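Uncharacterized protein Atu1656 (Agrobacterium tumefaciens, PDB 2OJH) is of unknown function, but belongs to the TolB family and folds as a six-bladed beta-propeller, a fold widely used as a scaffold for binding. Local coordinates at residues L43-N48 and H243-D248; S23-N28 and M34-Q39. One frame throughout, in Å; residues are numbered along the deposited sequence.

Both contacts belong to one six-bladed beta-propeller and lie in series along the chain. Interaction 2 (23-28 with 34-39) pairs the strands of a hairpin in one blade, about 17 Å from the centre of the chain; interaction 1 (43-48 with 243-248) lies nearer, at about 11 Å, and joins the start of the next blade to a loop of another. Their centres are about 14 Å apart, and they touch where F44 CE1 packs 3.8 Å from W38 CZ3, the two rings meeting edge-to-face. F44 CB also lies 4.1 Å from I24 CD1. An acetic acid molecule, probably from the crystallisation liquor, binds beside interaction 1 at H243.

Interaction 1: L43-N48 and H243-D248; sequences LFEAPN and HPRDLD. With ACY (acetic acid), chain C.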
loop_
_atom_site.group_PDB
_atom_site.type_symbol
_atom_site.label_atom_id
_atom_site.label_comp_id
_atom_site.label_asym_id
_atom_site.label_seq_id
_atom_site.Cartn_x
_atom_site.Cartn_y
_atom_site.Cartn_z
ATOM N N LEU A 43 0.562 -11.011 14.219
ATOM C CA LEU A 43 -0.159 -10.204 13.237
ATOM C C LEU A 43 0.856 -9.471 12.360
ATOM O O LEU A 43 1.551 -8.555 12.829
ATOM C CB LEU A 43 -1.082 -9.213 13.962
ATOM C CG LEU A 43 -2.160 -8.506 13.143
ATOM C CD1 LEU A 43 -3.225 -9.499 12.721
ATOM C CD2 LEU A 43 -2.772 -7.413 14.004
ATOM N N PHE A 44 0.982 -9.918 11.111
ATOM C CA PHE A 44 1.918 -9.323 10.169
ATOM C C PHE A 44 1.083 -8.710 9.073
ATOM O O PHE A 44 0.021 -9.251 8.728
ATOM C CB PHE A 44 2.867 -10.369 9.585
ATOM C CG PHE A 44 4.125 -10.527 10.364
ATOM C CD1 PHE A 44 4.105 -11.076 11.647
ATOM C CD2 PHE A 44 5.330 -10.077 9.836
ATOM C CE1 PHE A 44 5.273 -11.219 12.383
ATOM C CE2 PHE A 44 6.511 -10.209 10.575
ATOM C CZ PHE A 44 6.476 -10.773 11.844
ATOM N N GLU A 45 1.554 -7.588 8.525
ATOM C CA GLU A 45 0.706 -6.767 7.658
ATOM C C GLU A 45 1.399 -6.203 6.440
ATOM O O GLU A 45 2.588 -5.919 6.476
ATOM C CB GLU A 45 0.097 -5.608 8.490
ATOM C CG GLU A 45 -0.764 -6.137 9.664
ATOM C CD GLU A 45 -1.511 -5.074 10.414
ATOM O OE1 GLU A 45 -2.594 -4.675 9.936
ATOM O OE2 GLU A 45 -1.052 -4.679 11.521
ATOM N N ALA A 46 0.632 -6.025 5.364
ATOM C CA ALA A 46 1.007 -5.041 4.309
ATOM C C ALA A 46 2.375 -5.225 3.635
ATOM O O ALA A 46 3.291 -4.372 3.741
ATOM C CB ALA A 46 0.830 -3.580 4.853
ATOM N N PRO A 47 2.536 -6.350 2.915
ATOM C CA PRO A 47 3.845 -6.620 2.305
ATOM C C PRO A 47 4.176 -5.690 1.112
ATOM O O PRO A 47 3.298 -5.409 0.273
ATOM C CB PRO A 47 3.702 -8.081 1.839
ATOM C CG PRO A 47 2.231 -8.248 1.564
ATOM C CD PRO A 47 1.551 -7.415 2.635
ATOM N N ASN A 48 5.425 -5.214 1.081
ATOM C CA ASN A 48 6.082 -4.725 -0.143
ATOM C C ASN A 48 6.979 -5.837 -0.687
ATOM O O ASN A 48 7.379 -6.744 0.047
ATOM C CB ASN A 48 7.078 -3.574 0.155
ATOM C CG ASN A 48 6.462 -2.398 0.872
ATOM O OD1 ASN A 48 6.959 -1.990 1.915
ATOM N ND2 ASN A 48 5.382 -1.837 0.329
ATOM N N HIS A 243 -12.131 0.858 6.448
ATOM C CA HIS A 243 -11.380 -0.354 6.039
ATOM C C HIS A 243 -10.922 -1.230 7.231
ATOM O O HIS A 243 -9.741 -1.260 7.590
ATOM C CB HIS A 243 -10.180 0.039 5.187
ATOM C CG HIS A 243 -9.273 1.049 5.824
ATOM N ND1 HIS A 243 -7.950 0.787 6.109
ATOM C CD2 HIS A 243 -9.483 2.332 6.198
ATOM C CE1 HIS A 243 -7.384 1.861 6.630
ATOM N NE2 HIS A 243 -8.290 2.815 6.689
ATOM N N PRO A 244 -11.861 -1.920 7.853
ATOM C CA PRO A 244 -11.601 -2.722 9.041
ATOM C C PRO A 244 -10.765 -4.004 8.792
ATOM O O PRO A 244 -10.538 -4.415 7.634
ATOM C CB PRO A 244 -13.014 -3.144 9.472
ATOM C CG PRO A 244 -13.926 -2.199 8.779
ATOM C CD PRO A 244 -13.277 -1.995 7.472
ATOM N N ARG A 245 -10.348 -4.620 9.898
ATOM C CA ARG A 245 -9.741 -5.942 9.904
ATOM C C ARG A 245 -10.787 -7.015 9.760
ATOM O O ARG A 245 -11.974 -6.765 9.975
ATOM C CB ARG A 245 -9.093 -6.191 11.256
ATOM C CG ARG A 245 -7.948 -5.295 11.562
ATOM C CD ARG A 245 -7.076 -5.953 12.598
ATOM N NE ARG A 245 -5.872 -5.171 12.761
ATOM C CZ ARG A 245 -4.915 -5.077 11.842
ATOM N NH1 ARG A 245 -4.994 -5.749 10.692
ATOM N NH2 ARG A 245 -3.866 -4.306 12.083
ATOM N N ASP A 246 -10.315 -8.221 9.449
ATOM C CA ASP A 246 -11.037 -9.469 9.734
ATOM C C ASP A 246 -12.456 -9.545 9.216
ATOM O O ASP A 246 -13.392 -9.880 9.970
ATOM C CB ASP A 246 -10.981 -9.811 11.238
ATOM C CG ASP A 246 -9.551 -9.961 11.763
ATOM O OD1 ASP A 246 -8.627 -10.268 10.990
ATOM O OD2 ASP A 246 -9.339 -9.781 12.974
ATOM N N LEU A 247 -12.613 -9.253 7.926
ATOM C CA LEU A 247 -13.916 -9.437 7.261
ATOM C C LEU A 247 -13.727 -10.287 6.018
ATOM O O LEU A 247 -12.611 -10.403 5.506
ATOM C CB LEU A 247 -14.472 -8.069 6.844
ATOM C CG LEU A 247 -14.792 -7.078 7.967
ATOM C CD1 LEU A 247 -15.003 -5.698 7.384
ATOM C CD2 LEU A 247 -16.036 -7.550 8.696
ATOM N N ASP A 248 -14.823 -10.848 5.541
ATOM C CA ASP A 248 -14.864 -11.585 4.281
ATOM C C ASP A 248 -14.807 -10.575 3.143
ATOM O O ASP A 248 -15.771 -9.834 2.921
ATOM C CB ASP A 248 -16.144 -12.429 4.234
ATOM C CG ASP A 248 -16.070 -13.617 5.164
ATOM O OD1 ASP A 248 -15.001 -14.254 5.200
ATOM O OD2 ASP A 248 -17.065 -13.909 5.859
HETATM C C ACY C . -6.177 6.225 6.660
HETATM O O ACY C . -5.240 5.532 7.125
HETATM O OXT ACY C . -7.287 5.784 6.324
HETATM C CH3 ACY C . -5.974 7.688 6.472
#
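E45 OE1 takes two hydrogen bonds from a single guanidinium group, 2.5 Å from R245 NH2 and 2.7 Å from R245 NH1. R245 is modelled in two positions, of which this is one, and the shorter distance is to be read with caution. This salt bridge spans two blades of the beta-propeller: E45 lies near the beginning of strand 45-49, the first strand of its sheet, while R245 lies in the loop that leads into strand 247-255. The arginine comes end-on, both nitrogens bonding to one oxygen; E45 OE2 is merely near R245 NH2, at 2.9 Å. OE1 lies in the guanidinium plane, but the carboxylate is turned 59° against that plane. As a result NH2 meets OE1 on the syn side and somewhat out of the carboxylate plane, whereas NH1 comes from well above it, on the same face. Neither bond is straight, the N-H...O angle falling to 134° for NH1. N88 ND2 also donates to OE1, and this gathering of donors would be expected to favour the charged carboxylate.

L43 approaches R245 from the opposite direction. With its CG anti to the backbone N (chi1 -166°), L43 sets CD2 over the centre of one guanidinium face, 3.8 Å from R245 CZ. The arginine is thus held through its edge by charge and covered on a face by a methyl group. Next to it, D246 forms a salt bridge with R21, and a G1 beta bulge sets D246 and L247 against G269 where strand 247-255 starts. On the other side of P244, H243 stacks on W220 and bonds through ND1 to Q271 OE1. The far ring nitrogen, H243 NE2, donates to OXT of the acetic acid at 3.2 Å.

Interaction 2: S23-N28 and M34-Q39; sequences SIEIFN and MRVVWQ
S23 turns its OG anti to the backbone N (chi1 -174°), and E25 runs extended beyond CG (chi2 179°), which brings the hydroxyl and the carboxylate together on one face of an antiparallel beta-hairpin. This hairpin of strands 22-28 and 33-40 joins the C-terminal strand 285-291 in one blade, the Velcro closure that completes the ring of a beta-propeller. S23 OG donates to the anti lone pair of E25 OE2 at 2.6 Å and accepts from Q39 NE2 of the opposing strand at 3.0 Å. The hydroxyl thus links amide and carboxylate in a chain of hydrogen bonds, while E25 OE1 forms a salt bridge with R290.

The pairing is regular at I26 and R35, a hydrogen-bonded pair whose backbones bond in both directions. It is then interrupted by a classic beta bulge, in which I24 is opposed by two residues, V37 and W38. I24 O takes a 2.8 Å bond from V37 N and a weak one from W38 N, while I24 N donates to W38 O.

The bulge also brings V37 in among the side chains of the I24, I26 and W38 face, where V37 CG2 packs 3.6 Å from I26 CD1. I24 lies alongside W38, pointing the same way, with CD1 3.8 Å from W38 CE3. On the E25 face, the selenomethionine M34 bends back over the glutamate, its CE 3.4 Å from E25 OE1. F27 crosses M34 at about a right angle and presents the edge of its ring, CD1 resting 4.0 Å from M34 CB.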
loop_
_atom_site.group_PDB
_atom_site.type_symbol
_atom_site.label_atom_id
_atom_site.label_comp_id
_atom_site.label_asym_id
_atom_site.label_seq_id
_atom_site.Cartn_x
_atom_site.Cartn_y
_atom_site.Cartn_z
ATOM N N SER A 23 -1.026 -15.430 7.286
ATOM C CA SER A 23 -0.436 -16.234 6.219
ATOM C C SER A 23 0.038 -15.271 5.140
ATOM O O SER A 23 -0.765 -14.646 4.447
ATOM C CB SER A 23 -1.468 -17.211 5.645
ATOM O OG SER A 23 -0.878 -18.094 4.700
ATOM N N ILE A 24 1.355 -15.114 5.051
ATOM C CA ILE A 24 1.972 -14.273 4.038
ATOM C C ILE A 24 2.038 -15.118 2.745
ATOM O O ILE A 24 2.628 -16.209 2.722
ATOM C CB ILE A 24 3.387 -13.755 4.482
ATOM C CG1 ILE A 24 3.306 -12.863 5.747
ATOM C CG2 ILE A 24 3.979 -12.879 3.388
ATOM C CD1 ILE A 24 2.974 -13.540 7.019
ATOM N N GLU A 25 1.388 -14.621 1.700
ATOM C CA GLU A 25 1.160 -15.399 0.482
ATOM C C GLU A 25 1.484 -14.617 -0.788
ATOM O O GLU A 25 1.527 -13.397 -0.770
ATOM C CB GLU A 25 -0.289 -15.869 0.472
ATOM C CG GLU A 25 -0.606 -16.843 1.622
ATOM C CD GLU A 25 -2.050 -17.328 1.659
ATOM O OE1 GLU A 25 -2.820 -17.038 0.727
ATOM O OE2 GLU A 25 -2.413 -18.022 2.644
ATOM N N ILE A 26 1.687 -15.325 -1.901
ATOM C CA ILE A 26 1.936 -14.688 -3.191
ATOM C C ILE A 26 0.996 -15.301 -4.200
ATOM O O ILE A 26 0.744 -16.503 -4.145
ATOM C CB ILE A 26 3.381 -14.967 -3.612
ATOM C CG1 ILE A 26 4.337 -14.108 -2.770
ATOM C CG2 ILE A 26 3.553 -14.767 -5.119
ATOM C CD1 ILE A 26 5.800 -14.647 -2.836
ATOM N N PHE A 27 0.422 -14.477 -5.075
ATOM C CA PHE A 27 -0.459 -14.975 -6.121
ATOM C C PHE A 27 0.149 -14.520 -7.440
ATOM O O PHE A 27 0.539 -13.342 -7.601
ATOM C CB PHE A 27 -1.844 -14.382 -5.968
ATOM C CG PHE A 27 -2.863 -14.917 -6.942
ATOM C CD1 PHE A 27 -3.490 -16.120 -6.708
ATOM C CD2 PHE A 27 -3.220 -14.177 -8.078
ATOM C CE1 PHE A 27 -4.452 -16.635 -7.617
ATOM C CE2 PHE A 27 -4.157 -14.647 -8.969
ATOM C CZ PHE A 27 -4.794 -15.887 -8.740
ATOM N N ASN A 28 0.232 -15.465 -8.370
ATOM C CA ASN A 28 0.753 -15.187 -9.693
ATOM C C ASN A 28 -0.450 -14.973 -10.597
ATOM O O ASN A 28 -1.257 -15.875 -10.785
ATOM C CB ASN A 28 1.650 -16.339 -10.171
ATOM C CG ASN A 28 2.244 -16.088 -11.563
ATOM O OD1 ASN A 28 1.524 -15.757 -12.499
ATOM N ND2 ASN A 28 3.567 -16.262 -11.698
HETATM N N MSE A 34 -1.184 -19.725 -6.375
HETATM C CA MSE A 34 -0.743 -19.099 -5.121
HETATM C C MSE A 34 0.320 -19.919 -4.395
HETATM O O MSE A 34 0.474 -21.123 -4.642
HETATM C CB MSE A 34 -1.934 -18.798 -4.183
HETATM C CG MSE A 34 -2.757 -20.018 -3.747
HETATM SE SE MSE A 34 -3.390 -19.735 -1.911
HETATM C CE MSE A 34 -1.610 -19.637 -1.071
ATOM N N ARG A 35 1.059 -19.270 -3.503
ATOM C CA ARG A 35 1.999 -19.970 -2.632
ATOM C C ARG A 35 2.004 -19.327 -1.242
ATOM O O ARG A 35 1.777 -18.124 -1.129
ATOM C CB ARG A 35 3.406 -19.994 -3.250
ATOM C CG ARG A 35 4.486 -19.178 -2.533
ATOM C CD ARG A 35 5.862 -19.627 -2.993
ATOM N NE ARG A 35 6.914 -19.429 -1.995
ATOM C CZ ARG A 35 7.915 -18.559 -2.112
ATOM N NH1 ARG A 35 8.832 -18.463 -1.145
ATOM N NH2 ARG A 35 8.002 -17.780 -3.184
ATOM N N VAL A 36 2.283 -20.131 -0.216
ATOM C CA VAL A 36 2.394 -19.650 1.161
ATOM C C VAL A 36 3.885 -19.451 1.457
ATOM O O VAL A 36 4.685 -20.403 1.395
ATOM C CB VAL A 36 1.786 -20.669 2.135
ATOM C CG1 VAL A 36 2.007 -20.244 3.590
ATOM C CG2 VAL A 36 0.299 -20.898 1.828
ATOM N N VAL A 37 4.261 -18.212 1.753
ATOM C CA VAL A 37 5.629 -17.891 2.129
ATOM C C VAL A 37 5.882 -18.199 3.598
ATOM O O VAL A 37 6.910 -18.773 3.944
ATOM C CB VAL A 37 5.926 -16.402 1.874
ATOM C CG1 VAL A 37 7.384 -16.091 2.202
ATOM C CG2 VAL A 37 5.662 -16.090 0.428
ATOM N N TRP A 38 4.952 -17.808 4.465
ATOM C CA TRP A 38 5.153 -17.944 5.911
ATOM C C TRP A 38 3.831 -17.758 6.641
ATOM O O TRP A 38 3.069 -16.849 6.297
ATOM C CB TRP A 38 6.124 -16.858 6.383
ATOM C CG TRP A 38 6.631 -17.051 7.762
ATOM C CD1 TRP A 38 7.340 -18.122 8.237
ATOM C CD2 TRP A 38 6.505 -16.134 8.841
ATOM N NE1 TRP A 38 7.642 -17.926 9.569
ATOM C CE2 TRP A 38 7.151 -16.710 9.962
ATOM C CE3 TRP A 38 5.921 -14.873 8.973
ATOM C CZ2 TRP A 38 7.227 -16.069 11.202
ATOM C CZ3 TRP A 38 6.001 -14.214 10.228
ATOM C CH2 TRP A 38 6.635 -14.833 11.325
ATOM N N GLN A 39 3.565 -18.617 7.631
ATOM C CA GLN A 39 2.419 -18.454 8.527
ATOM C C GLN A 39 2.916 -18.206 9.922
ATOM O O GLN A 39 3.978 -18.722 10.311
ATOM C CB GLN A 39 1.490 -19.664 8.489
ATOM C CG GLN A 39 0.965 -19.928 7.068
ATOM C CD GLN A 39 -0.171 -20.896 7.034
ATOM O OE1 GLN A 39 -0.285 -21.765 7.909
ATOM N NE2 GLN A 39 -1.017 -20.782 6.000
#